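Local coordinates for protein DegT/DnrJ/EryC1/StrS aminotransferase (Brucella abortus 2308, PDB 4QGR) that binds pyridoxal-5'-phosphate and probably works as a transaminase of the DegT/DnrJ/EryC1/StrS family, at residues T67-M75 with A94-V102. Numbering follows the deposited sequence.
Sequences TDALQMPLM and ATAEVVALV. With PLP (pyridoxal-5'-phosphate), chain E.
Val-98 pushes its isopropyl group against segment 67-75 and splits it between two sets of neighbours. CG1 lies 3.4 Å from Thr-67 O, an oxygen gripped by Leu-70 N and Gln-71 N, and close to Thr-67 CG2, whereas CG2, in the crowded position between backbone N and carbonyl carbon (chi1 -61°), touches Leu-70 CB at 3.8 Å and Leu-74 CD1 at the same distance. Leu-74 crosses Val-98 at about a right angle, and its CD1 also reaches Val-99 CG2. These four side chains are buried, and Ile-168 of strand 166-170 touches both leucines. Gln-71 packs as closely: its chain is extended, CG anti to the backbone N (chi1 178°), and the methyl CD2 of Leu-101 lies over the face of its amide, 3.4 Å from Gln-71 OE1. The helix axes approach to 8.9 Å and cross at -38°, running in the same general direction on the mixed, largely parallel sheet of the fold type I aminotransferase domain. At their N-terminal ends they form one wall of the cofactor site: Thr-67 OG1 donates a 2.7 Å hydrogen bond to PLP O2P, backed by a weak one from Thr-67 N, while Ala-94 CB and Leu-70 CD1 lie 3.8 and 4.0 Å from PLP C6. Thr-95 OG1 is hydrogen-bonded to Asp-170 OD2. Beside Thr-67, Glu-97 hydrogen-bonds His-227 ND1 and Gly-240 N of the second subunit. The C-terminal end is looser and partly exposed: Met-75 CG meets Val-102 CG1 at 4.0 Å, and Met-75 and Leu-101 pack on Leu-101 and Met-75 of the second subunit.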
# COMPACT_ATOMS: atom_id res chain seq x y z
N THR A 67 -7.45 -1.32 3.34
CA THR A 67 -7.21 -0.34 4.40
C THR A 67 -7.05 1.03 3.73
O THR A 67 -7.76 2.02 4.07
CB THR A 67 -5.95 -0.71 5.21
OG1 THR A 67 -6.12 -2.00 5.80
CG2 THR A 67 -5.70 0.33 6.29
N ASP A 68 -6.17 1.08 2.73
CA ASP A 68 -6.07 2.26 1.86
C ASP A 68 -7.43 2.71 1.35
O ASP A 68 -7.70 3.94 1.21
CB ASP A 68 -5.18 1.99 0.63
CG ASP A 68 -3.69 1.74 0.94
OD1 ASP A 68 -3.22 1.59 2.12
OD2 ASP A 68 -2.96 1.57 -0.06
N ALA A 69 -8.28 1.75 0.98
CA ALA A 69 -9.58 2.00 0.41
C ALA A 69 -10.53 2.73 1.31
O ALA A 69 -11.38 3.46 0.82
CB ALA A 69 -10.22 0.71 -0.07
N LEU A 70 -10.34 2.58 2.61
CA LEU A 70 -11.10 3.33 3.63
C LEU A 70 -10.45 4.68 3.95
O LEU A 70 -11.16 5.66 4.21
CB LEU A 70 -11.18 2.50 4.92
CG LEU A 70 -11.91 1.15 4.81
CD1 LEU A 70 -11.62 0.28 6.01
CD2 LEU A 70 -13.41 1.43 4.76
N GLN A 71 -9.12 4.73 3.94
CA GLN A 71 -8.39 5.95 4.22
C GLN A 71 -8.64 7.01 3.15
O GLN A 71 -8.85 8.18 3.46
CB GLN A 71 -6.89 5.67 4.30
CG GLN A 71 -5.99 6.88 4.55
CD GLN A 71 -4.51 6.47 4.61
OE1 GLN A 71 -4.20 5.27 4.64
NE2 GLN A 71 -3.61 7.43 4.50
N MET A 72 -8.53 6.64 1.89
CA MET A 72 -8.57 7.66 0.85
C MET A 72 -9.85 8.51 0.82
O MET A 72 -9.79 9.74 0.64
CB MET A 72 -8.22 7.08 -0.51
CG MET A 72 -6.75 6.67 -0.57
SD MET A 72 -6.28 6.19 -2.26
CE MET A 72 -6.74 4.47 -2.36
N PRO A 73 -11.03 7.88 0.99
CA PRO A 73 -12.23 8.70 1.02
C PRO A 73 -12.24 9.71 2.19
O PRO A 73 -12.79 10.81 2.02
CB PRO A 73 -13.34 7.69 1.17
CG PRO A 73 -12.82 6.47 0.50
CD PRO A 73 -11.35 6.46 0.79
N LEU A 74 -11.67 9.34 3.35
CA LEU A 74 -11.57 10.29 4.45
C LEU A 74 -10.69 11.46 4.06
O LEU A 74 -10.99 12.63 4.38
CB LEU A 74 -11.00 9.61 5.71
CG LEU A 74 -11.87 8.51 6.32
CD1 LEU A 74 -11.13 7.80 7.45
CD2 LEU A 74 -13.14 9.07 6.88
N MET A 75 -9.59 11.18 3.34
CA MET A 75 -8.70 12.22 2.89
C MET A 75 -9.37 13.18 1.91
O MET A 75 -9.21 14.42 2.00
CB MET A 75 -7.42 11.67 2.27
CG MET A 75 -6.55 10.87 3.23
SD MET A 75 -5.21 10.04 2.41
CE MET A 75 -4.20 11.39 1.83
N ALA A 94 -8.51 -2.12 10.71
CA ALA A 94 -8.48 -1.09 9.67
C ALA A 94 -9.64 -0.10 9.75
O ALA A 94 -9.41 1.04 9.58
CB ALA A 94 -8.48 -1.74 8.31
N THR A 95 -10.88 -0.56 10.04
CA THR A 95 -12.08 0.31 10.06
C THR A 95 -11.86 1.55 10.99
O THR A 95 -12.22 2.67 10.65
CB THR A 95 -13.32 -0.50 10.47
OG1 THR A 95 -13.38 -1.75 9.71
CG2 THR A 95 -14.63 0.30 10.28
N ALA A 96 -11.30 1.33 12.18
CA ALA A 96 -10.97 2.40 13.11
C ALA A 96 -9.61 3.02 12.89
O ALA A 96 -9.44 4.21 13.07
CB ALA A 96 -11.06 1.92 14.55
N GLU A 97 -8.63 2.20 12.51
CA GLU A 97 -7.28 2.65 12.41
C GLU A 97 -7.09 3.80 11.43
O GLU A 97 -6.35 4.74 11.73
CB GLU A 97 -6.40 1.48 12.01
CG GLU A 97 -4.93 1.83 11.81
CD GLU A 97 -4.19 0.61 11.28
OE1 GLU A 97 -4.51 0.16 10.16
OE2 GLU A 97 -3.34 0.04 12.05
N VAL A 98 -7.77 3.73 10.28
CA VAL A 98 -7.62 4.76 9.26
C VAL A 98 -8.10 6.13 9.75
O VAL A 98 -7.54 7.17 9.37
CB VAL A 98 -8.29 4.43 7.91
CG1 VAL A 98 -7.66 3.17 7.32
CG2 VAL A 98 -9.81 4.32 8.02
N VAL A 99 -9.08 6.11 10.66
CA VAL A 99 -9.62 7.33 11.24
C VAL A 99 -8.55 8.03 12.09
O VAL A 99 -8.29 9.22 11.91
CB VAL A 99 -10.90 7.01 12.06
CG1 VAL A 99 -11.41 8.25 12.79
CG2 VAL A 99 -11.97 6.41 11.20
N ALA A 100 -7.88 7.28 12.98
CA ALA A 100 -6.72 7.77 13.72
C ALA A 100 -5.55 8.21 12.86
O ALA A 100 -4.90 9.24 13.13
CB ALA A 100 -6.28 6.72 14.73
N LEU A 101 -5.25 7.42 11.85
CA LEU A 101 -4.17 7.73 10.93
C LEU A 101 -4.32 9.10 10.32
O LEU A 101 -3.34 9.86 10.31
CB LEU A 101 -4.08 6.67 9.85
CG LEU A 101 -2.82 6.77 9.00
CD1 LEU A 101 -1.64 6.23 9.78
CD2 LEU A 101 -2.98 5.97 7.72
N VAL A 102 -5.53 9.47 9.90
CA VAL A 102 -5.76 10.83 9.33
C VAL A 102 -5.89 11.94 10.37
O VAL A 102 -6.06 13.11 10.02
CB VAL A 102 -6.92 10.90 8.33
CG1 VAL A 102 -6.66 9.95 7.16
CG2 VAL A 102 -8.30 10.66 8.97
N1 PLP E . -12.19 -3.90 6.68
C2 PLP E . -12.60 -5.13 7.06
C2A PLP E . -13.98 -5.36 7.62
C3 PLP E . -11.69 -6.28 6.83
O3 PLP E . -12.11 -7.50 7.16
C4 PLP E . -10.32 -6.01 6.33
C4A PLP E . -9.27 -6.99 5.97
O4A PLP E . -9.53 -8.05 5.43
C5 PLP E . -10.00 -4.62 5.97
C6 PLP E . -10.97 -3.63 6.17
C5A PLP E . -8.64 -4.25 5.43
O4P PLP E . -8.40 -4.81 4.13
P PLP E . -6.91 -5.22 3.68
O1P PLP E . -6.95 -5.43 2.17
O2P PLP E . -5.96 -4.15 4.16
O3P PLP E . -6.73 -6.56 4.42